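Local coordinates for protein ethylbenzene dehydrogenase beta-subunit (Aromatoleum aromaticum, PDB 2IVF) that carries three iron/sulfur (SF4) clusters and one fe3-s4 cluster as the beta-subunit of a dehydrogenase, an arrangement consistent with passing electrons along a chain of clusters, at residues Y272-M276 with V309-H314; P275-G280 with K290-P294; R66-R70 with L260-Y264. One frame throughout, in Å; residues are numbered along the deposited sequence.

In the fold
From the N terminus, segment 66-70 comes first and waits 189 residues for its partner, 260-264. Interaction 3 thus closes a very long loop that includes cluster-binding cysteines such as Cys151 and Cys230, and it has closed before the others open. Strand 270-273 then leads into the stretch where interactions 1 and 2 both start, sharing Pro275 and Met276. Interaction 2 closes first, within the longer loop of interaction 1, and shuts the excursion through strands 279-281 and 287-288; interaction 1 closes when helix 306-321 returns to the end of strand 270-273. Interactions 1 and 3 touch directly: Tyr272 CE1 lies 3.7 Å from Leu260 CB, packing the inner strand 270-273 against the 260-264 loop.

Interaction 1 (Y272-M276 with V309-H314). With PO4 (phosphate ion), chain P.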
loop_
_atom_site.group_PDB
_atom_site.type_symbol
_atom_site.label_atom_id
_atom_site.label_comp_id
_atom_site.label_asym_id
_atom_site.label_seq_id
_atom_site.Cartn_x
_atom_site.Cartn_y
_atom_site.Cartn_z
ATOM N N TYR B 272 22.449 9.561 5.035
ATOM C CA TYR B 272 21.123 10.018 4.692
ATOM C C TYR B 272 21.182 11.405 4.063
ATOM O O TYR B 272 21.885 12.280 4.548
ATOM C CB TYR B 272 20.273 10.109 5.953
ATOM C CG TYR B 272 19.955 8.774 6.543
ATOM C CD1 TYR B 272 20.841 8.170 7.445
ATOM C CD2 TYR B 272 18.754 8.135 6.265
ATOM C CE1 TYR B 272 20.537 6.952 8.001
ATOM C CE2 TYR B 272 18.461 6.904 6.780
ATOM C CZ TYR B 272 19.344 6.317 7.649
ATOM O OH TYR B 272 19.046 5.107 8.209
ATOM N N VAL B 273 20.520 11.557 2.924
ATOM C CA VAL B 273 20.260 12.894 2.336
ATOM C C VAL B 273 19.045 13.446 3.080
ATOM O O VAL B 273 17.935 12.867 3.027
ATOM C CB VAL B 273 19.981 12.860 0.824
ATOM C CG1 VAL B 273 19.877 14.285 0.281
ATOM C CG2 VAL B 273 21.098 12.066 0.077
ATOM N N PRO B 274 19.242 14.559 3.802
ATOM C CA PRO B 274 18.150 15.028 4.631
ATOM C C PRO B 274 17.035 15.625 3.769
ATOM O O PRO B 274 17.286 16.120 2.647
ATOM C CB PRO B 274 18.823 16.089 5.519
ATOM C CG PRO B 274 19.930 16.632 4.723
ATOM C CD PRO B 274 20.440 15.423 3.944
ATOM N N PRO B 275 15.815 15.640 4.325
ATOM C CA PRO B 275 14.672 16.109 3.615
ATOM C C PRO B 275 14.601 17.609 3.551
ATOM O O PRO B 275 14.759 18.292 4.570
ATOM C CB PRO B 275 13.498 15.550 4.430
ATOM C CG PRO B 275 13.962 15.522 5.803
ATOM C CD PRO B 275 15.474 15.236 5.704
ATOM N N MET B 276 14.325 18.111 2.367
ATOM C CA MET B 276 14.091 19.545 2.131
ATOM C C MET B 276 12.779 19.985 2.785
ATOM O O MET B 276 12.727 21.048 3.417
ATOM C CB MET B 276 14.060 19.823 0.626
ATOM C CG MET B 276 15.402 19.600 -0.081
ATOM S SD MET B 276 15.271 19.764 -1.869
ATOM C CE MET B 276 14.309 18.312 -2.330
ATOM N N VAL B 309 23.940 21.217 3.836
ATOM C CA VAL B 309 23.410 20.262 2.902
ATOM C C VAL B 309 22.116 20.754 2.259
ATOM O O VAL B 309 21.953 20.663 1.049
ATOM C CB VAL B 309 23.225 18.933 3.556
ATOM C CG1 VAL B 309 22.460 17.976 2.599
ATOM C CG2 VAL B 309 24.653 18.432 3.970
ATOM N N LEU B 310 21.209 21.295 3.055
ATOM C CA LEU B 310 19.951 21.766 2.512
ATOM C C LEU B 310 20.222 22.877 1.517
ATOM O O LEU B 310 19.579 22.965 0.448
ATOM C CB LEU B 310 18.999 22.210 3.648
ATOM C CG LEU B 310 18.526 21.084 4.583
ATOM C CD1 LEU B 310 17.683 21.676 5.734
ATOM C CD2 LEU B 310 17.744 19.982 3.841
ATOM N N ALA B 311 21.197 23.728 1.838
ATOM C CA ALA B 311 21.528 24.836 0.971
ATOM C C ALA B 311 22.095 24.342 -0.392
ATOM O O ALA B 311 21.784 24.910 -1.437
ATOM C CB ALA B 311 22.478 25.777 1.667
ATOM N N VAL B 312 22.916 23.292 -0.330
ATOM C CA VAL B 312 23.524 22.657 -1.510
ATOM C C VAL B 312 22.385 22.042 -2.342
ATOM O O VAL B 312 22.352 22.198 -3.558
ATOM C CB VAL B 312 24.540 21.601 -1.084
ATOM C CG1 VAL B 312 25.050 20.735 -2.306
ATOM C CG2 VAL B 312 25.710 22.251 -0.369
ATOM N N LEU B 313 21.475 21.316 -1.702
ATOM C CA LEU B 313 20.371 20.701 -2.421
ATOM C C LEU B 313 19.564 21.757 -3.161
ATOM O O LEU B 313 19.209 21.568 -4.320
ATOM C CB LEU B 313 19.449 19.933 -1.502
ATOM C CG LEU B 313 20.039 18.651 -0.886
ATOM C CD1 LEU B 313 19.171 18.115 0.199
ATOM C CD2 LEU B 313 20.244 17.588 -1.982
ATOM N N HIS B 314 19.270 22.855 -2.486
ATOM C CA HIS B 314 18.466 23.891 -3.116
ATOM C C HIS B 314 19.238 24.559 -4.212
ATOM O O HIS B 314 18.671 24.833 -5.260
ATOM C CB HIS B 314 17.916 24.841 -2.070
ATOM C CG HIS B 314 16.830 24.225 -1.241
ATOM N ND1 HIS B 314 15.576 23.926 -1.755
ATOM C CD2 HIS B 314 16.824 23.775 0.036
ATOM C CE1 HIS B 314 14.840 23.361 -0.814
ATOM N NE2 HIS B 314 15.578 23.244 0.279
HETATM P P PO4 P . 14.999 25.341 -4.872
HETATM O O1 PO4 P . 16.213 25.193 -5.785
HETATM O O2 PO4 P . 14.857 24.042 -4.067
HETATM O O3 PO4 P . 15.167 26.523 -3.926
HETATM O O4 PO4 P . 13.767 25.550 -5.727
HETATM O O HOH W 1 14.763 22.920 2.674
#
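Met276 O and His314 NE2 share water 1. That water donates to Met276 O at 2.9 Å and also bonds His314 NE2, so it ties the loop to the helix through a single molecule. The Met276 side chain runs alongside the same imidazole, the two sliding past each other in opposite directions. Its CG sits beside the backbone N (chi1 -66°), which carries the chain past the ring: CG approaches His314 NE2 to 3.7 Å, and SD rests over one face, 4.2 Å from the ring centroid and 28° off the ring normal, a Met-aromatic contact.

Segment 272-276 leaves strand 270-273, an inner strand of the four-stranded mixed sheet in this iron-sulfur subunit, and helix 306-321 packs against that exit with one side. Val309, Leu310, Leu313 and His314 follow an i, i+1, i+4, i+5 spacing, as expected of residues on a single helical face. Val309 CG1 lies 3.5 Å from Pro274 CD and nearly as close to CG, touching both atoms of the Pro274 ring. Leu310 uses one branch, CD2, which comes 3.5 Å from Pro275 O. Leu313 CD1 is wedged among three neighbours: it meets Val273 CG1 at 3.9 Å, Pro274 O at 3.7 Å, and the CG of Met276. Leu332 of helix 327-333 also touches Val273 and Leu313.

At the edge of the imidazole, near its plane, lies a phosphate ion, probably from the crystallisation liquor. His314 ND1 is directed at its O2, but the separation is too short to be taken at face value; Arg317 and Arg321 also bond this anion, consistent with a positively charged patch on this part of the helix.

Interaction 2 (P275-G280 with K290-P294); sequences PMGARG and KTRIP
Side-chain torsions of two neighbouring residues in 290-294 aim polar groups at the 275-280 backbone. Thr291 holds OG1 opposite its own N (chi1 -176°), where the hydroxyl can donate to Met276 O at 2.8 Å, in the carbonyl plane and on a lone pair. Arg292 instead places CG between N and the carbonyl carbon (chi1 65°) and bends again at chi3 (56°), turning the edge of its guanidinium to the carbonyls of Ala278 and Arg279.

This bend lets one residue grip Ala278 O twice. Arg292 N donates at 3.0 Å, and Arg292 NE at 2.9 Å from the opposite face of the carbonyl plane, well above it rather than on a lone pair. Arg292 NH2 goes on to Arg279 O, also 2.9 Å away; both oxygens lie in the guanidinium plane, so the group's rotation is fixed, and NH1 is hydrogen-bonded to Pro142 O. Beside this, Ile293 CD1 packs 3.6 Å from Gly277 CA and reaches the Pro275 ring. Arg279 NH1 turns elsewhere, to a salt bridge with Glu430 of the alpha-subunit chain.

Gly280 N donates to Lys290 O at 2.9 Å and, with Arg292 N to Ala278 O, flanks Arg279 and Thr291. That is the pattern of an antiparallel non-hydrogen-bonded pair, followed by an ST turn in which Ile293 N donates to Thr291 OG1 at 3.1 Å.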
loop_
_atom_site.group_PDB
_atom_site.type_symbol
_atom_site.label_atom_id
_atom_site.label_comp_id
_atom_site.label_asym_id
_atom_site.label_seq_id
_atom_site.Cartn_x
_atom_site.Cartn_y
_atom_site.Cartn_z
ATOM N N PRO B 275 15.815 15.640 4.325
ATOM C CA PRO B 275 14.672 16.109 3.615
ATOM C C PRO B 275 14.601 17.609 3.551
ATOM O O PRO B 275 14.759 18.292 4.570
ATOM C CB PRO B 275 13.498 15.550 4.430
ATOM C CG PRO B 275 13.962 15.522 5.803
ATOM C CD PRO B 275 15.474 15.236 5.704
ATOM N N MET B 276 14.325 18.111 2.367
ATOM C CA MET B 276 14.091 19.545 2.131
ATOM C C MET B 276 12.779 19.985 2.785
ATOM O O MET B 276 12.727 21.048 3.417
ATOM C CB MET B 276 14.060 19.823 0.626
ATOM C CG MET B 276 15.402 19.600 -0.081
ATOM S SD MET B 276 15.271 19.764 -1.869
ATOM C CE MET B 276 14.309 18.312 -2.330
ATOM N N GLY B 277 11.744 19.147 2.665
ATOM C CA GLY B 277 10.423 19.431 3.228
ATOM C C GLY B 277 9.676 20.501 2.470
ATOM O O GLY B 277 10.212 21.130 1.561
ATOM N N ALA B 278 8.400 20.637 2.792
ATOM C CA ALA B 278 7.536 21.602 2.176
ATOM C C ALA B 278 7.593 22.955 2.853
ATOM O O ALA B 278 7.739 23.053 4.075
ATOM C CB ALA B 278 6.071 21.051 2.152
ATOM N N ARG B 279 7.457 24.010 2.052
ATOM C CA ARG B 279 7.460 25.359 2.541
ATOM C C ARG B 279 6.356 25.473 3.566
ATOM O O ARG B 279 5.263 24.921 3.371
ATOM C CB ARG B 279 7.187 26.321 1.413
ATOM C CG ARG B 279 8.423 26.473 0.456
ATOM C CD ARG B 279 8.011 27.073 -0.864
ATOM N NE ARG B 279 7.508 28.412 -0.683
ATOM C CZ ARG B 279 6.886 29.104 -1.625
ATOM N NH1 ARG B 279 6.775 28.618 -2.839
ATOM N NH2 ARG B 279 6.438 30.296 -1.370
ATOM N N GLY B 280 6.643 26.200 4.636
ATOM C CA GLY B 280 5.675 26.414 5.700
ATOM C C GLY B 280 4.948 27.734 5.569
ATOM O O GLY B 280 5.286 28.627 4.761
ATOM N N LYS B 290 10.469 29.313 3.257
ATOM C CA LYS B 290 11.300 28.423 4.067
ATOM C C LYS B 290 10.586 27.122 4.365
ATOM O O LYS B 290 9.362 27.108 4.599
ATOM C CB LYS B 290 11.626 29.125 5.387
ATOM C CG LYS B 290 12.646 30.255 5.243
ATOM C CD LYS B 290 12.460 31.335 6.302
ATOM C CE LYS B 290 12.853 32.764 5.794
ATOM N NZ LYS B 290 11.749 33.784 5.406
ATOM N N THR B 291 11.337 26.026 4.382
ATOM C CA THR B 291 10.812 24.752 4.855
ATOM C C THR B 291 10.166 24.883 6.253
ATOM O O THR B 291 10.596 25.693 7.082
ATOM C CB THR B 291 11.858 23.609 4.893
ATOM O OG1 THR B 291 11.204 22.394 5.293
ATOM C CG2 THR B 291 13.013 23.886 5.923
ATOM N N ARG B 292 9.134 24.093 6.498
ATOM C CA ARG B 292 8.554 23.965 7.833
ATOM C C ARG B 292 9.348 23.016 8.751
ATOM O O ARG B 292 9.102 22.979 9.962
ATOM C CB ARG B 292 7.155 23.441 7.731
ATOM C CG ARG B 292 7.225 22.023 7.165
ATOM C CD ARG B 292 6.043 21.540 6.698
ATOM N NE ARG B 292 5.383 22.319 5.690
ATOM C CZ ARG B 292 4.062 22.357 5.610
ATOM N NH1 ARG B 292 3.330 21.632 6.444
ATOM N NH2 ARG B 292 3.475 23.065 4.673
ATOM N N ILE B 293 10.264 22.225 8.207
ATOM C CA ILE B 293 10.960 21.243 9.060
ATOM C C ILE B 293 11.982 22.029 9.879
ATOM O O ILE B 293 12.833 22.738 9.318
ATOM C CB ILE B 293 11.701 20.132 8.304
ATOM C CG1 ILE B 293 10.758 19.369 7.370
ATOM C CG2 ILE B 293 12.401 19.200 9.337
ATOM C CD1 ILE B 293 11.447 18.387 6.519
ATOM N N PRO B 294 11.865 21.956 11.204
ATOM C CA PRO B 294 12.791 22.697 12.019
ATOM C C PRO B 294 14.201 22.177 11.880
ATOM O O PRO B 294 14.461 20.959 11.924
ATOM C CB PRO B 294 12.253 22.504 13.434
ATOM C CG PRO B 294 10.812 22.083 13.233
ATOM C CD PRO B 294 10.859 21.249 12.021
#

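Interaction 3 (R66-R70 with L260-Y264); sequences RDYER and LHAEY
The one direct hydrogen bond joins His261 and Glu69: NE2 donates to OE2 over 2.7 Å at 168°. The oxygen lies in the ring plane and offers its anti lone pair, while carboxylate and imidazole stand 75° apart. Within its own segment, His261 also donates from ND1 to Glu263 OE2 at 2.8 Å.

A second polar link is water 2, which donates to Glu69 O over 3.2 Å and forms a short bond with Tyr264 OH, in the plane of that phenol ring.

Van der Waals contacts fill in the rest. Tyr68 OH is at the edge of the His261 ring, 3.4 Å from CD2, and 3.6 Å from Leu260 CD2. Tyr264 OH sits above the centre of the imidazole and 3.6 Å from Glu69 CG, the Tyr264 and Glu69 side chains crossing at about a right angle.

Two loops with 3-10 segments, 68-70 and 262-264, are joined here, the Tyr264 side chain about 8 Å from an iron/sulfur cluster (SF4). With both nitrogens modelled as donors to carboxylates, His261 is probably favoured in its protonated form; the two bonds fix the ring's rotation, and of the two the Glu69 bond alone joins the distant segments.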
loop_
_atom_site.group_PDB
_atom_site.type_symbol
_atom_site.label_atom_id
_atom_site.label_comp_id
_atom_site.label_asym_id
_atom_site.label_seq_id
_atom_site.Cartn_x
_atom_site.Cartn_y
_atom_site.Cartn_z
ATOM N N ARG B 66 10.975 0.811 19.459
ATOM C CA ARG B 66 10.385 1.891 20.219
ATOM C C ARG B 66 11.377 2.561 21.173
ATOM O O ARG B 66 11.977 1.915 22.017
ATOM C CB ARG B 66 9.216 1.363 21.023
ATOM C CG ARG B 66 8.413 2.459 21.731
ATOM C CD ARG B 66 7.149 1.924 22.342
ATOM N NE ARG B 66 7.329 0.779 23.224
ATOM C CZ ARG B 66 6.358 0.235 23.959
ATOM N NH1 ARG B 66 5.116 0.751 23.967
ATOM N NH2 ARG B 66 6.635 -0.797 24.742
ATOM N N ASP B 67 11.495 3.876 21.018
ATOM C CA ASP B 67 12.280 4.726 21.854
ATOM C C ASP B 67 13.716 4.272 21.878
ATOM O O ASP B 67 14.351 4.411 22.879
ATOM C CB ASP B 67 11.680 4.819 23.266
ATOM C CG ASP B 67 10.404 5.662 23.303
ATOM O OD1 ASP B 67 10.222 6.496 22.412
ATOM O OD2 ASP B 67 9.596 5.498 24.230
ATOM N N TYR B 68 14.233 3.751 20.769
ATOM C CA TYR B 68 15.650 3.286 20.724
ATOM C C TYR B 68 16.649 4.381 21.133
ATOM O O TYR B 68 17.755 4.116 21.672
ATOM C CB TYR B 68 15.984 2.760 19.327
ATOM C CG TYR B 68 16.417 3.782 18.286
ATOM C CD1 TYR B 68 15.503 4.428 17.469
ATOM C CD2 TYR B 68 17.763 4.105 18.132
ATOM C CE1 TYR B 68 15.904 5.349 16.515
ATOM C CE2 TYR B 68 18.182 5.008 17.202
ATOM C CZ TYR B 68 17.257 5.633 16.377
ATOM O OH TYR B 68 17.721 6.520 15.465
ATOM N N GLU B 69 16.259 5.625 20.862
ATOM C CA GLU B 69 17.097 6.813 21.154
ATOM C C GLU B 69 17.153 7.101 22.618
ATOM O O GLU B 69 17.938 7.962 23.049
ATOM C CB GLU B 69 16.571 8.057 20.373
ATOM C CG GLU B 69 16.639 7.897 18.908
ATOM C CD GLU B 69 15.828 8.926 18.100
ATOM O OE1 GLU B 69 14.646 9.071 18.396
ATOM O OE2 GLU B 69 16.376 9.564 17.154
ATOM N N ARG B 70 16.336 6.398 23.403
ATOM C CA ARG B 70 16.395 6.504 24.859
ATOM C C ARG B 70 17.051 5.295 25.524
ATOM O O ARG B 70 17.091 5.235 26.733
ATOM C CB ARG B 70 14.985 6.634 25.425
ATOM C CG ARG B 70 14.204 7.778 24.826
ATOM C CD ARG B 70 13.225 8.352 25.821
ATOM N NE ARG B 70 13.002 9.762 25.485
ATOM C CZ ARG B 70 11.813 10.315 25.223
ATOM N NH1 ARG B 70 10.682 9.596 25.281
ATOM N NH2 ARG B 70 11.753 11.613 24.914
ATOM N N LEU B 260 23.490 8.962 10.638
ATOM C CA LEU B 260 22.465 9.053 11.658
ATOM C C LEU B 260 23.103 8.958 13.063
ATOM O O LEU B 260 23.797 7.987 13.407
ATOM C CB LEU B 260 21.356 8.003 11.410
ATOM C CG LEU B 260 20.267 7.835 12.495
ATOM C CD1 LEU B 260 19.367 9.051 12.555
ATOM C CD2 LEU B 260 19.430 6.532 12.242
ATOM N N HIS B 261 22.910 9.989 13.871
ATOM C CA HIS B 261 23.357 9.966 15.252
ATOM C C HIS B 261 24.859 9.618 15.380
ATOM O O HIS B 261 25.239 8.761 16.169
ATOM C CB HIS B 261 22.514 8.986 16.080
ATOM C CG HIS B 261 21.136 9.486 16.440
ATOM N ND1 HIS B 261 20.918 10.675 17.109
ATOM C CD2 HIS B 261 19.927 8.917 16.284
ATOM C CE1 HIS B 261 19.621 10.811 17.338
ATOM N NE2 HIS B 261 19.000 9.764 16.830
ATOM N N ALA B 262 25.706 10.305 14.624
ATOM C CA ALA B 262 27.158 10.123 14.710
ATOM C C ALA B 262 27.671 10.369 16.136
ATOM O O ALA B 262 28.768 9.885 16.498
ATOM C CB ALA B 262 27.852 11.045 13.740
ATOM N N GLU B 263 26.919 11.156 16.926
ATOM C CA GLU B 263 27.309 11.433 18.316
ATOM C C GLU B 263 27.274 10.199 19.202
ATOM O O GLU B 263 27.825 10.223 20.289
ATOM C CB GLU B 263 26.506 12.561 18.973
ATOM C CG GLU B 263 25.087 12.234 19.341
ATOM C CD GLU B 263 24.129 12.243 18.163
ATOM O OE1 GLU B 263 24.548 12.414 16.990
ATOM O OE2 GLU B 263 22.920 12.106 18.421
ATOM N N TYR B 264 26.645 9.132 18.730
ATOM C CA TYR B 264 26.702 7.847 19.414
ATOM C C TYR B 264 28.061 7.155 19.353
ATOM O O TYR B 264 28.272 6.127 20.044
ATOM C CB TYR B 264 25.620 6.908 18.895
ATOM C CG TYR B 264 24.181 7.333 19.101
ATOM C CD1 TYR B 264 23.822 8.413 19.901
ATOM C CD2 TYR B 264 23.172 6.614 18.526
ATOM C CE1 TYR B 264 22.481 8.761 20.075
ATOM C CE2 TYR B 264 21.856 6.952 18.689
ATOM C CZ TYR B 264 21.509 8.021 19.474
ATOM O OH TYR B 264 20.162 8.337 19.600
HETATM O O HOH W 2 19.485 10.118 21.273
#